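Local coordinates for envelope polyprotein (Puumala orthohantavirus, PDB 5FXU) that forms the ectodomain of Gn, a glycoprotein of the hantavirus surface that probably acts with its partner Gc in attachment to and entry into host cells, at residues S251-S256 / F348-G353; S211-V216 / D337-P342; Q33-K38 / F57-W62; C111-C116 / P342-G347; V167-V172 / D185-M190. One frame throughout, in Å; residues are numbered along the deposited sequence.

Contact 1: S251-S256 / F348-G353; sequences SAEVLS and FIPLPG
Glu253 reaches across from the helix to Ile349 and Pro350 of the strand. Its CG is anti to the carbonyl carbon (chi1 -79°), and the chain runs extended from there. This carries the carboxylate over the strand backbone. OE1 ends 2.8 Å from Pro350 O. Two oxygens at this spacing are consistent with a protonated acid, though the geometry does not settle it. OE2 lies to the ring side of the proline, with Pro350 CG 3.9 Å away. Pro350 also packs on Arg257 of the same helix.

Helix 249-260 packs against the C-terminal part of strand 340-354 in the Gn head. The two short segments run roughly antiparallel, at 150°, with their axes 8.5 Å apart. The helix also packs on strand 237-243, where Ile243 touches Val254 and Leu255.

Ile349 packs beside the glutamate stem. Its CG1 stands between the backbone N and the carbonyl carbon (chi1 66°), which leaves CG2 directed at the helix. CG2 meets the helix backbone at Glu253 O, 4.0 Å away, and one branch of Val254, with CG2 to CG2 at 4.1 Å. CD1 of Ile349 touches the same Val254 methyl and also sits 3.9 Å from Glu253 OE1.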
# COMPACT_ATOMS: atom_id res chain seq x y z
N SER A 251 -1.30 15.73 -2.83
CA SER A 251 -2.46 14.86 -2.90
C SER A 251 -2.94 14.76 -4.33
O SER A 251 -3.20 13.65 -4.80
CB SER A 251 -3.57 15.37 -1.99
OG SER A 251 -4.79 14.71 -2.25
N ALA A 252 -3.06 15.91 -5.02
CA ALA A 252 -3.50 15.93 -6.41
C ALA A 252 -2.56 15.10 -7.28
O ALA A 252 -3.00 14.39 -8.15
CB ALA A 252 -3.62 17.36 -6.95
N GLU A 253 -1.28 15.24 -7.06
CA GLU A 253 -0.31 14.48 -7.80
C GLU A 253 -0.37 12.99 -7.56
O GLU A 253 -0.22 12.21 -8.51
CB GLU A 253 1.09 15.01 -7.52
CG GLU A 253 1.35 16.27 -8.31
CD GLU A 253 2.76 16.77 -8.16
OE1 GLU A 253 3.51 16.32 -7.24
OE2 GLU A 253 3.09 17.63 -8.99
N VAL A 254 -0.59 12.59 -6.31
CA VAL A 254 -0.65 11.18 -5.98
C VAL A 254 -1.90 10.57 -6.60
O VAL A 254 -1.85 9.48 -7.16
CB VAL A 254 -0.64 10.94 -4.47
CG1 VAL A 254 -0.94 9.48 -4.15
CG2 VAL A 254 0.72 11.32 -3.87
N LEU A 255 -3.02 11.28 -6.49
CA LEU A 255 -4.26 10.78 -7.06
C LEU A 255 -4.17 10.61 -8.56
O LEU A 255 -4.69 9.63 -9.06
CB LEU A 255 -5.45 11.68 -6.74
CG LEU A 255 -6.05 11.44 -5.37
CD1 LEU A 255 -6.85 12.67 -4.99
CD2 LEU A 255 -6.93 10.20 -5.34
N SER A 256 -3.57 11.58 -9.26
CA SER A 256 -3.43 11.47 -10.70
C SER A 256 -2.54 10.27 -11.09
O SER A 256 -2.95 9.46 -11.93
CB SER A 256 -3.04 12.79 -11.36
OG SER A 256 -1.88 13.26 -10.79
N PHE A 348 5.65 7.35 -7.79
CA PHE A 348 6.58 8.48 -7.80
C PHE A 348 5.86 9.75 -8.20
O PHE A 348 5.01 9.73 -9.08
CB PHE A 348 7.75 8.21 -8.74
CG PHE A 348 8.52 6.97 -8.38
CD1 PHE A 348 8.12 5.72 -8.84
CD2 PHE A 348 9.64 7.05 -7.55
CE1 PHE A 348 8.83 4.57 -8.49
CE2 PHE A 348 10.36 5.91 -7.21
CZ PHE A 348 9.95 4.66 -7.67
N ILE A 349 6.18 10.85 -7.52
CA ILE A 349 5.67 12.17 -7.88
C ILE A 349 6.80 13.20 -7.93
O ILE A 349 7.77 13.11 -7.14
CB ILE A 349 4.55 12.66 -6.92
CG1 ILE A 349 5.07 12.91 -5.50
CG2 ILE A 349 3.40 11.66 -6.91
CD1 ILE A 349 4.09 13.59 -4.58
N PRO A 350 6.70 14.17 -8.85
CA PRO A 350 7.66 15.26 -8.88
C PRO A 350 7.38 16.28 -7.78
O PRO A 350 6.24 16.67 -7.59
CB PRO A 350 7.43 15.87 -10.26
CG PRO A 350 5.98 15.62 -10.55
CD PRO A 350 5.68 14.30 -9.91
N LEU A 351 8.41 16.68 -7.04
CA LEU A 351 8.28 17.73 -6.04
C LEU A 351 9.14 18.94 -6.40
O LEU A 351 10.29 18.79 -6.79
CB LEU A 351 8.72 17.26 -4.66
CG LEU A 351 7.87 16.21 -3.96
CD1 LEU A 351 8.49 15.65 -2.69
CD2 LEU A 351 6.51 16.76 -3.65
N PRO A 352 8.58 20.15 -6.23
CA PRO A 352 9.38 21.35 -6.35
C PRO A 352 10.15 21.60 -5.05
O PRO A 352 9.64 21.32 -3.96
CB PRO A 352 8.33 22.42 -6.58
CG PRO A 352 7.15 21.96 -5.81
CD PRO A 352 7.19 20.46 -5.86
N GLY A 353 11.37 22.11 -5.19
CA GLY A 353 12.23 22.40 -4.04
C GLY A 353 13.60 22.91 -4.45
O GLY A 353 13.74 23.55 -5.48

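Contact 2: S211-V216 / D337-P342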
# COMPACT_ATOMS: atom_id res chain seq x y z
N SER A 211 -13.92 10.20 -5.78
CA SER A 211 -12.85 11.14 -6.09
C SER A 211 -12.11 10.72 -7.34
O SER A 211 -11.87 11.54 -8.22
CB SER A 211 -11.86 11.29 -4.94
OG SER A 211 -12.53 11.57 -3.71
N PHE A 212 -11.82 9.43 -7.47
CA PHE A 212 -11.17 8.92 -8.68
C PHE A 212 -12.05 9.12 -9.91
O PHE A 212 -11.57 9.49 -10.98
CB PHE A 212 -10.78 7.43 -8.55
CG PHE A 212 -9.58 7.18 -7.70
CD1 PHE A 212 -8.32 7.49 -8.17
CD2 PHE A 212 -9.71 6.67 -6.42
CE1 PHE A 212 -7.22 7.29 -7.39
CE2 PHE A 212 -8.59 6.46 -5.63
CZ PHE A 212 -7.35 6.78 -6.11
N GLU A 213 -13.33 8.84 -9.76
CA GLU A 213 -14.29 8.94 -10.88
C GLU A 213 -14.40 10.40 -11.43
O GLU A 213 -14.35 10.61 -12.65
CB GLU A 213 -15.64 8.34 -10.46
CG GLU A 213 -15.59 6.80 -10.46
CD GLU A 213 -16.74 6.12 -9.71
OE1 GLU A 213 -17.62 6.79 -9.14
OE2 GLU A 213 -16.76 4.87 -9.71
N THR A 214 -14.48 11.40 -10.54
CA THR A 214 -14.46 12.82 -10.99
C THR A 214 -13.20 13.13 -11.82
O THR A 214 -13.27 13.84 -12.81
CB THR A 214 -14.55 13.87 -9.87
OG1 THR A 214 -13.38 13.81 -9.03
CG2 THR A 214 -15.83 13.70 -9.06
N LEU A 215 -12.07 12.58 -11.42
CA LEU A 215 -10.83 12.84 -12.12
C LEU A 215 -10.74 12.18 -13.52
O LEU A 215 -10.18 12.77 -14.44
CB LEU A 215 -9.66 12.40 -11.23
CG LEU A 215 -8.24 12.69 -11.67
CD1 LEU A 215 -7.98 14.18 -11.87
CD2 LEU A 215 -7.30 12.12 -10.63
N VAL A 216 -11.27 10.97 -13.66
CA VAL A 216 -11.10 10.15 -14.89
C VAL A 216 -12.40 9.66 -15.60
O VAL A 216 -12.32 8.79 -16.47
CB VAL A 216 -10.08 8.99 -14.62
CG1 VAL A 216 -9.98 7.95 -15.75
CG2 VAL A 216 -8.69 9.57 -14.40
N ASP A 337 -18.29 -0.97 -12.71
CA ASP A 337 -18.60 -2.14 -11.89
C ASP A 337 -17.41 -3.05 -11.66
O ASP A 337 -16.46 -3.05 -12.43
CB ASP A 337 -19.73 -2.96 -12.55
CG ASP A 337 -21.04 -2.20 -12.62
OD1 ASP A 337 -21.41 -1.51 -11.63
OD2 ASP A 337 -21.72 -2.32 -13.66
N LYS A 338 -17.50 -3.82 -10.58
CA LYS A 338 -16.60 -4.94 -10.32
C LYS A 338 -15.13 -4.54 -10.12
O LYS A 338 -14.23 -5.35 -10.34
CB LYS A 338 -16.72 -6.00 -11.42
CG LYS A 338 -18.10 -6.61 -11.57
CD LYS A 338 -18.07 -7.68 -12.67
CE LYS A 338 -19.30 -8.58 -12.64
NZ LYS A 338 -20.56 -7.79 -12.69
N LYS A 339 -14.91 -3.31 -9.66
CA LYS A 339 -13.56 -2.78 -9.54
C LYS A 339 -13.11 -2.70 -8.09
O LYS A 339 -13.89 -2.91 -7.15
CB LYS A 339 -13.46 -1.43 -10.24
CG LYS A 339 -14.19 -0.27 -9.59
CD LYS A 339 -13.98 1.01 -10.38
CE LYS A 339 -15.06 2.03 -10.06
NZ LYS A 339 -14.80 3.29 -10.79
N THR A 340 -11.82 -2.43 -7.92
CA THR A 340 -11.18 -2.47 -6.63
C THR A 340 -10.20 -1.33 -6.44
O THR A 340 -9.78 -0.70 -7.42
CB THR A 340 -10.36 -3.76 -6.45
OG1 THR A 340 -9.31 -3.79 -7.41
CG2 THR A 340 -11.24 -4.98 -6.62
N LEU A 341 -9.82 -1.13 -5.17
CA LEU A 341 -8.71 -0.26 -4.77
C LEU A 341 -7.66 -1.12 -4.10
O LEU A 341 -7.99 -2.02 -3.31
CB LEU A 341 -9.17 0.80 -3.76
CG LEU A 341 -10.00 1.95 -4.34
CD1 LEU A 341 -10.75 2.66 -3.23
CD2 LEU A 341 -9.13 2.92 -5.09
N PRO A 342 -6.38 -0.85 -4.39
CA PRO A 342 -5.35 -1.67 -3.78
C PRO A 342 -5.09 -1.29 -2.32
O PRO A 342 -5.25 -0.12 -1.95
CB PRO A 342 -4.14 -1.39 -4.66
CG PRO A 342 -4.36 0.02 -5.16
CD PRO A 342 -5.84 0.12 -5.36
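This is a buried contact made of one salt bridge and one apolar pair. It joins helix 208-216 to the start of strand 340-354 and the turn before it. Lys339 NZ donates to Glu213 OE2 at 2.7 Å. It comes in on the anti lone pair, away from OE1. Lys339 CE follows the ammonium and lies 3.3 Å from Glu213 OE2. The lysine leaves its backbone with CG between N and the carbonyl carbon (chi1 70°) and then runs straight to NZ. That full extension bridges a wide gap, since the CA atoms of Glu213 and Lys339 are 11.8 Å apart. Glu213 is extended too, and the two chains meet at a slant.

One residue earlier in the helix, Phe212 points at the strand. Its CE2 touches Leu341 CD2 at 3.6 Å, and the methyl approaches the ring obliquely. The same ring stacks with His333 and packs on Leu255 and Met258 of helix 249-260. The disulfide Cys221-Cys336 lies close by, with Cys221 against Glu213.

Lys339 NZ has further partners: a second salt bridge to Glu209 and a hydrogen bond to Val335 O. One buried ammonium is thus set between two carboxylates of the same helix. This would probably favour the charged form of the lysine and restrict the rotation of its end.

Contact 3: Q33-K38 / F57-W62; sequences QVESLK and FTKWTW
Glu35 and Lys59 meet through their charged ends alone. OE2 of Glu35 lies 3.8 Å from NZ of Lys59, which makes a long salt bridge and not a close one. The two side chains cross at about a right angle. Lys59 stands up from its strand with CG anti to the backbone N (chi1 -177°) and every later torsion extended. Glu35 is bent instead. Its chi2 of 100° turns the carboxylate out of line with the stem and brings OE2 toward the ammonium.

Trp323 of strand 321-323 touches both side chains. It is a common packing partner of the two. Behind Glu35, the backbone of 33-37 turns through two successive bonds: Ser36 N to Gln33 O and Leu37 N to Val34 O, each 3.2 Å. Behind Lys59, the strand is held by backbone bonds on both flanks. Lys59 itself pairs with Ser84, while Thr58 and Trp60 pair with Trp323. The contact lies at the surface, where solvent would probably weaken such a long pair.

Segment 33-38 belongs to the loop from strand 19-30 to strand 39-41. Val34 and Leu37 pack on Leu114 and Phe112 of strand 107-116. Strand 54-64 runs between strand 79-89, antiparallel to it, and strand 321-323, parallel to it.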
# COMPACT_ATOMS: atom_id res chain seq x y z
N GLN A 33 1.91 -21.76 2.65
CA GLN A 33 2.62 -21.11 3.74
C GLN A 33 2.19 -19.69 4.09
O GLN A 33 2.56 -19.20 5.15
CB GLN A 33 4.12 -21.15 3.48
CG GLN A 33 4.68 -22.56 3.56
CD GLN A 33 6.17 -22.63 3.26
OE1 GLN A 33 6.91 -21.65 3.43
NE2 GLN A 33 6.62 -23.81 2.81
N VAL A 34 1.42 -19.05 3.22
CA VAL A 34 1.05 -17.64 3.38
C VAL A 34 0.14 -17.43 4.57
O VAL A 34 0.30 -16.46 5.33
CB VAL A 34 0.38 -17.08 2.11
CG1 VAL A 34 -0.15 -15.68 2.30
CG2 VAL A 34 1.36 -17.09 0.94
N GLU A 35 -0.80 -18.35 4.76
CA GLU A 35 -1.74 -18.28 5.89
C GLU A 35 -1.05 -18.43 7.27
O GLU A 35 -1.57 -17.96 8.28
CB GLU A 35 -2.90 -19.30 5.69
CG GLU A 35 -3.81 -19.03 4.48
CD GLU A 35 -3.51 -19.87 3.22
OE1 GLU A 35 -2.32 -20.21 2.98
OE2 GLU A 35 -4.47 -20.14 2.45
N SER A 36 0.14 -19.04 7.31
CA SER A 36 0.95 -19.17 8.53
C SER A 36 1.91 -18.02 8.84
O SER A 36 2.50 -18.01 9.91
CB SER A 36 1.77 -20.46 8.46
OG SER A 36 0.91 -21.57 8.37
N LEU A 37 2.09 -17.09 7.91
CA LEU A 37 3.14 -16.07 8.06
C LEU A 37 2.89 -15.12 9.23
O LEU A 37 1.84 -14.51 9.32
CB LEU A 37 3.32 -15.28 6.75
CG LEU A 37 3.93 -16.02 5.56
CD1 LEU A 37 4.06 -15.06 4.38
CD2 LEU A 37 5.29 -16.64 5.89
N LYS A 38 3.89 -15.00 10.11
CA LYS A 38 3.85 -14.11 11.27
C LYS A 38 5.12 -13.25 11.24
O LYS A 38 6.22 -13.77 11.03
CB LYS A 38 3.82 -14.94 12.57
CG LYS A 38 2.75 -14.51 13.60
CD LYS A 38 3.26 -13.32 14.40
CE LYS A 38 4.08 -13.75 15.61
NZ LYS A 38 3.29 -14.19 16.79
N PHE A 57 -10.59 -12.05 4.66
CA PHE A 57 -10.39 -11.84 3.23
C PHE A 57 -11.18 -12.87 2.44
O PHE A 57 -11.39 -14.00 2.88
CB PHE A 57 -8.92 -12.05 2.88
CG PHE A 57 -8.08 -10.82 2.99
CD1 PHE A 57 -7.60 -10.38 4.23
CD2 PHE A 57 -7.74 -10.12 1.86
CE1 PHE A 57 -6.82 -9.24 4.31
CE2 PHE A 57 -6.96 -8.99 1.94
CZ PHE A 57 -6.50 -8.54 3.17
N THR A 58 -11.63 -12.46 1.26
CA THR A 58 -12.13 -13.39 0.29
C THR A 58 -10.97 -13.79 -0.57
O THR A 58 -10.37 -12.95 -1.19
CB THR A 58 -13.22 -12.75 -0.55
OG1 THR A 58 -14.35 -12.58 0.29
CG2 THR A 58 -13.58 -13.64 -1.76
N LYS A 59 -10.64 -15.07 -0.58
CA LYS A 59 -9.62 -15.59 -1.49
C LYS A 59 -10.24 -15.98 -2.83
O LYS A 59 -11.11 -16.79 -2.86
CB LYS A 59 -8.98 -16.81 -0.87
CG LYS A 59 -7.85 -17.39 -1.68
CD LYS A 59 -7.37 -18.63 -1.00
CE LYS A 59 -6.30 -19.29 -1.82
NZ LYS A 59 -5.80 -20.49 -1.11
N TRP A 60 -9.73 -15.42 -3.92
CA TRP A 60 -10.25 -15.59 -5.24
C TRP A 60 -9.12 -16.12 -6.12
O TRP A 60 -8.09 -15.47 -6.26
CB TRP A 60 -10.74 -14.23 -5.76
CG TRP A 60 -11.31 -14.26 -7.15
CD1 TRP A 60 -12.01 -15.29 -7.73
CD2 TRP A 60 -11.23 -13.23 -8.14
NE1 TRP A 60 -12.34 -14.98 -9.02
CE2 TRP A 60 -11.89 -13.71 -9.30
CE3 TRP A 60 -10.68 -11.95 -8.17
CZ2 TRP A 60 -12.01 -12.94 -10.48
CZ3 TRP A 60 -10.79 -11.20 -9.32
CH2 TRP A 60 -11.46 -11.70 -10.47
N THR A 61 -9.33 -17.29 -6.72
CA THR A 61 -8.27 -18.04 -7.43
C THR A 61 -8.79 -18.54 -8.80
O THR A 61 -9.98 -18.66 -8.99
CB THR A 61 -7.82 -19.27 -6.60
OG1 THR A 61 -8.96 -20.06 -6.23
CG2 THR A 61 -7.16 -18.84 -5.36
N TRP A 62 -7.89 -18.83 -9.73
CA TRP A 62 -8.29 -19.36 -11.03
C TRP A 62 -7.56 -20.66 -11.35
O TRP A 62 -6.43 -20.84 -10.88
CB TRP A 62 -8.08 -18.32 -12.12
CG TRP A 62 -6.67 -18.11 -12.61
CD1 TRP A 62 -5.77 -17.21 -12.14
CD2 TRP A 62 -6.03 -18.79 -13.70
NE1 TRP A 62 -4.60 -17.31 -12.84
CE2 TRP A 62 -4.73 -18.25 -13.82
CE3 TRP A 62 -6.42 -19.80 -14.57
CZ2 TRP A 62 -3.81 -18.70 -14.78
CZ3 TRP A 62 -5.51 -20.24 -15.55
CH2 TRP A 62 -4.23 -19.69 -15.64

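Contact 4: C111-C116 / P342-G347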
# COMPACT_ATOMS: atom_id res chain seq x y z
N CYS A 111 4.21 -4.49 8.86
CA CYS A 111 3.19 -5.29 8.21
C CYS A 111 3.66 -5.65 6.80
O CYS A 111 4.72 -5.19 6.37
CB CYS A 111 1.88 -4.50 8.16
SG CYS A 111 1.96 -2.95 7.22
N PHE A 112 2.95 -6.54 6.11
CA PHE A 112 3.36 -6.91 4.73
C PHE A 112 2.17 -6.90 3.79
O PHE A 112 1.04 -6.97 4.23
CB PHE A 112 4.13 -8.23 4.70
CG PHE A 112 3.38 -9.37 5.30
CD1 PHE A 112 3.39 -9.61 6.68
CD2 PHE A 112 2.63 -10.20 4.48
CE1 PHE A 112 2.67 -10.66 7.22
CE2 PHE A 112 1.91 -11.25 5.01
CZ PHE A 112 1.92 -11.48 6.38
N ASP A 113 2.44 -6.70 2.51
CA ASP A 113 1.47 -6.93 1.45
C ASP A 113 1.95 -8.16 0.65
O ASP A 113 3.10 -8.58 0.82
CB ASP A 113 1.32 -5.66 0.55
CG ASP A 113 -0.04 -5.62 -0.21
OD1 ASP A 113 -0.73 -6.68 -0.24
OD2 ASP A 113 -0.42 -4.52 -0.79
N LEU A 114 1.10 -8.71 -0.21
CA LEU A 114 1.40 -9.95 -0.95
C LEU A 114 1.26 -9.72 -2.45
O LEU A 114 0.30 -9.11 -2.87
CB LEU A 114 0.45 -11.06 -0.56
CG LEU A 114 0.39 -11.43 0.91
CD1 LEU A 114 -0.76 -12.38 1.21
CD2 LEU A 114 1.71 -12.05 1.33
N SER A 115 2.24 -10.20 -3.20
CA SER A 115 2.24 -10.13 -4.64
C SER A 115 2.39 -11.59 -5.05
O SER A 115 3.44 -12.18 -4.80
CB SER A 115 3.41 -9.30 -5.18
OG SER A 115 3.30 -7.96 -4.76
N CYS A 116 1.35 -12.13 -5.68
CA CYS A 116 1.21 -13.57 -5.86
C CYS A 116 0.80 -13.99 -7.28
O CYS A 116 0.04 -13.29 -7.96
CB CYS A 116 0.12 -14.06 -4.94
SG CYS A 116 0.27 -13.61 -3.21
N PRO A 342 -6.38 -0.85 -4.39
CA PRO A 342 -5.35 -1.67 -3.78
C PRO A 342 -5.09 -1.29 -2.32
O PRO A 342 -5.25 -0.12 -1.95
CB PRO A 342 -4.14 -1.39 -4.66
CG PRO A 342 -4.36 0.02 -5.16
CD PRO A 342 -5.84 0.12 -5.36
N LEU A 343 -4.66 -2.28 -1.52
CA LEU A 343 -4.36 -2.07 -0.10
C LEU A 343 -3.14 -1.20 0.13
O LEU A 343 -3.12 -0.39 1.06
CB LEU A 343 -4.18 -3.40 0.63
CG LEU A 343 -5.40 -4.28 0.83
CD1 LEU A 343 -5.17 -5.11 2.10
CD2 LEU A 343 -6.72 -3.53 0.93
N THR A 344 -2.12 -1.40 -0.69
CA THR A 344 -0.94 -0.55 -0.70
C THR A 344 -0.66 -0.10 -2.12
O THR A 344 -1.10 -0.74 -3.07
CB THR A 344 0.31 -1.27 -0.18
OG1 THR A 344 0.75 -2.25 -1.13
CG2 THR A 344 0.03 -1.92 1.18
N TRP A 345 0.04 1.01 -2.24
CA TRP A 345 0.32 1.62 -3.54
C TRP A 345 1.66 2.35 -3.45
O TRP A 345 1.87 3.15 -2.53
CB TRP A 345 -0.78 2.62 -3.93
CG TRP A 345 -0.60 3.21 -5.31
CD1 TRP A 345 -1.09 2.71 -6.47
CD2 TRP A 345 0.12 4.39 -5.65
NE1 TRP A 345 -0.73 3.51 -7.53
CE2 TRP A 345 0.03 4.55 -7.06
CE3 TRP A 345 0.84 5.33 -4.91
CZ2 TRP A 345 0.63 5.62 -7.75
CZ3 TRP A 345 1.45 6.42 -5.60
CH2 TRP A 345 1.33 6.55 -6.99
N THR A 346 2.54 2.04 -4.39
CA THR A 346 3.86 2.62 -4.45
C THR A 346 4.01 3.28 -5.82
O THR A 346 3.75 2.66 -6.86
CB THR A 346 4.96 1.55 -4.19
OG1 THR A 346 4.75 0.95 -2.90
CG2 THR A 346 6.34 2.17 -4.20
N GLY A 347 4.41 4.55 -5.81
CA GLY A 347 4.67 5.29 -7.03
C GLY A 347 5.59 6.46 -6.81
O GLY A 347 6.26 6.54 -5.79
O HOH W 1 -2.22 -4.02 -2.54
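Asp113 and Thr344 carry this contact, reaching toward each other from two strands near the centre of the Gn head. The direct link is a hydrogen bond. Thr344 OG1 donates to Asp113 OD2 at 2.6 Å, using the anti lone pair of that oxygen. The aspartate has CG roughly anti to its backbone N (chi1 -157°), which directs the carboxylate across the gap. Thr344 holds OG1 between its N and carbonyl carbon (chi1 71°), facing that oxygen.

A water adds a second link. It donates to Asp113 OD2 at 2.6 Å and accepts from Thr344 N at 3.2 Å. The threonine thus reaches one carboxylate oxygen twice, directly by its hydroxyl and through the water by its backbone N.

The other oxygen has separate partners. Leu114 N donates to Asp113 OD1 at 2.7 Å, meeting it 31° out of the carboxylate plane. Thr310 OG1, from strand 310-313, also bonds OD1.

Van der Waals contact is modest. Thr344 CG2 lies 3.3 Å from Asp113 OD2, and Leu343 CB is 4.2 Å from the same atom.

Covalent links flank the contact: the disulfides Cys111-Cys92 and Cys116-Cys121 hold the ends of segment 111-116.

The buried carboxylate receives two hydrogen bonds on each oxygen. Such a set of donors would probably stabilise its ionised form and keep the group from rotating.

Contact 5: V167-V172 / D185-M190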
# COMPACT_ATOMS: atom_id res chain seq x y z
N VAL A 167 21.00 12.44 -5.43
CA VAL A 167 21.06 13.89 -5.28
C VAL A 167 20.44 14.28 -3.95
O VAL A 167 19.42 13.72 -3.56
CB VAL A 167 20.28 14.60 -6.41
CG1 VAL A 167 20.51 16.09 -6.36
CG2 VAL A 167 20.69 14.06 -7.79
N CYS A 168 21.02 15.25 -3.25
CA CYS A 168 20.47 15.71 -1.98
C CYS A 168 19.41 16.77 -2.22
O CYS A 168 19.70 17.77 -2.84
CB CYS A 168 21.59 16.22 -1.06
SG CYS A 168 22.56 14.84 -0.39
N PHE A 169 18.18 16.54 -1.75
CA PHE A 169 17.01 17.40 -2.10
C PHE A 169 16.17 17.81 -0.89
O PHE A 169 15.88 16.95 -0.07
CB PHE A 169 16.11 16.63 -3.09
CG PHE A 169 14.86 17.38 -3.51
CD1 PHE A 169 14.95 18.55 -4.25
CD2 PHE A 169 13.60 16.89 -3.18
CE1 PHE A 169 13.81 19.24 -4.66
CE2 PHE A 169 12.46 17.57 -3.59
CZ PHE A 169 12.56 18.75 -4.32
N ASN A 170 15.75 19.08 -0.83
CA ASN A 170 14.83 19.62 0.19
C ASN A 170 13.56 20.22 -0.45
O ASN A 170 13.65 21.20 -1.19
CB ASN A 170 15.53 20.73 0.99
CG ASN A 170 14.84 21.05 2.29
OD1 ASN A 170 14.36 22.17 2.50
ND2 ASN A 170 14.77 20.07 3.19
N PRO A 171 12.36 19.64 -0.19
CA PRO A 171 11.16 20.15 -0.89
C PRO A 171 10.67 21.48 -0.34
O PRO A 171 11.07 21.86 0.75
CB PRO A 171 10.13 19.05 -0.63
CG PRO A 171 10.55 18.46 0.67
CD PRO A 171 12.05 18.47 0.65
N VAL A 172 9.83 22.18 -1.11
CA VAL A 172 9.16 23.42 -0.63
C VAL A 172 8.35 23.13 0.64
O VAL A 172 7.82 22.04 0.79
CB VAL A 172 8.24 24.11 -1.70
CG1 VAL A 172 9.05 24.68 -2.86
CG2 VAL A 172 7.12 23.19 -2.22
N ASP A 185 13.94 23.88 -8.09
CA ASP A 185 14.34 22.59 -8.69
C ASP A 185 13.21 21.57 -8.55
O ASP A 185 12.35 21.71 -7.70
CB ASP A 185 15.58 22.01 -8.02
CG ASP A 185 16.81 22.91 -8.19
OD1 ASP A 185 17.20 23.18 -9.34
OD2 ASP A 185 17.41 23.32 -7.17
N ILE A 186 13.23 20.55 -9.39
CA ILE A 186 12.19 19.53 -9.39
C ILE A 186 12.83 18.15 -9.30
O ILE A 186 13.57 17.77 -10.18
CB ILE A 186 11.32 19.62 -10.66
CG1 ILE A 186 10.58 20.96 -10.66
CG2 ILE A 186 10.34 18.44 -10.75
CD1 ILE A 186 9.81 21.24 -11.94
N VAL A 187 12.45 17.39 -8.28
CA VAL A 187 12.97 16.05 -8.07
C VAL A 187 11.81 15.05 -7.90
O VAL A 187 10.82 15.32 -7.23
CB VAL A 187 13.91 16.01 -6.84
CG1 VAL A 187 14.43 14.61 -6.62
CG2 VAL A 187 15.09 16.95 -7.06
N THR A 188 11.95 13.90 -8.52
CA THR A 188 10.96 12.83 -8.44
C THR A 188 11.21 11.95 -7.22
O THR A 188 12.29 11.41 -7.10
CB THR A 188 10.98 12.03 -9.73
OG1 THR A 188 10.44 12.86 -10.76
CG2 THR A 188 10.16 10.80 -9.63
N VAL A 189 10.22 11.82 -6.33
CA VAL A 189 10.38 11.04 -5.10
C VAL A 189 9.35 9.91 -5.00
O VAL A 189 8.26 9.98 -5.57
CB VAL A 189 10.29 11.90 -3.80
CG1 VAL A 189 11.33 13.00 -3.83
CG2 VAL A 189 8.92 12.52 -3.61
N MET A 190 9.71 8.89 -4.25
CA MET A 190 8.84 7.77 -3.96
C MET A 190 7.75 8.17 -2.98
O MET A 190 7.97 8.93 -2.05
CB MET A 190 9.64 6.60 -3.41
CG MET A 190 8.81 5.36 -3.12
SD MET A 190 9.74 3.86 -2.64
CE MET A 190 10.38 3.38 -4.23
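Phe169 of strand 167-171 meets Val187 of strand 185-197. The two strands are not paired with each other. Both are antiparallel neighbours of strand 340-354, and they face one another through their side chains. Strand 167-171 also pairs with strand 162-164 in a tight hairpin. Val167, at the start of the strand, points toward segment 185-190. Next comes Cys168, whose disulfide to Cys158 ties the hairpin to the chain before it.

Phe169 has CG anti to the backbone N (chi1 179°), which carries the ring straight across to Val187. Val187 comes from the opposite direction and seats its CB over the ring centre. This CH-pi contact measures 3.6 Å from CB to the ring centroid, only 5° off the normal. The CG2 branch leans over one side of the same face and approaches CD1 tightly, at 3.2 Å. At the ring edge, Asp185 O lies near the ring plane, 4.2 Å from CE1.

Asn170 bonds through its backbone to Glu354. Over the opposite face of the phenylalanine lies the backbone N of Pro171, 4.0 Å above the ring plane and offset toward the rim.

In the fold
Strand 340-354 ties most of the contacts together. It passes contact 2 at its start, contact 4 next and contact 1 near its C-terminal end; contact 5 joins two of its neighbours, 167-171 and 185-197. Contacts 1 and 5 have centres 11 Å apart, linked by backbone pairing of Leu351 with Val187. Contacts 1 and 2 touch where Leu255 packs on Phe212. Contact 4 lies about 4 Å from the chain centre and touches contact 3. Contact 3 is on the opposite side of that centre from contacts 1 and 5. Contact 3 closes first along the chain; contact 4 then encloses contacts 2 and 5. Late sequence thus joins early and middle regions into one Gn head.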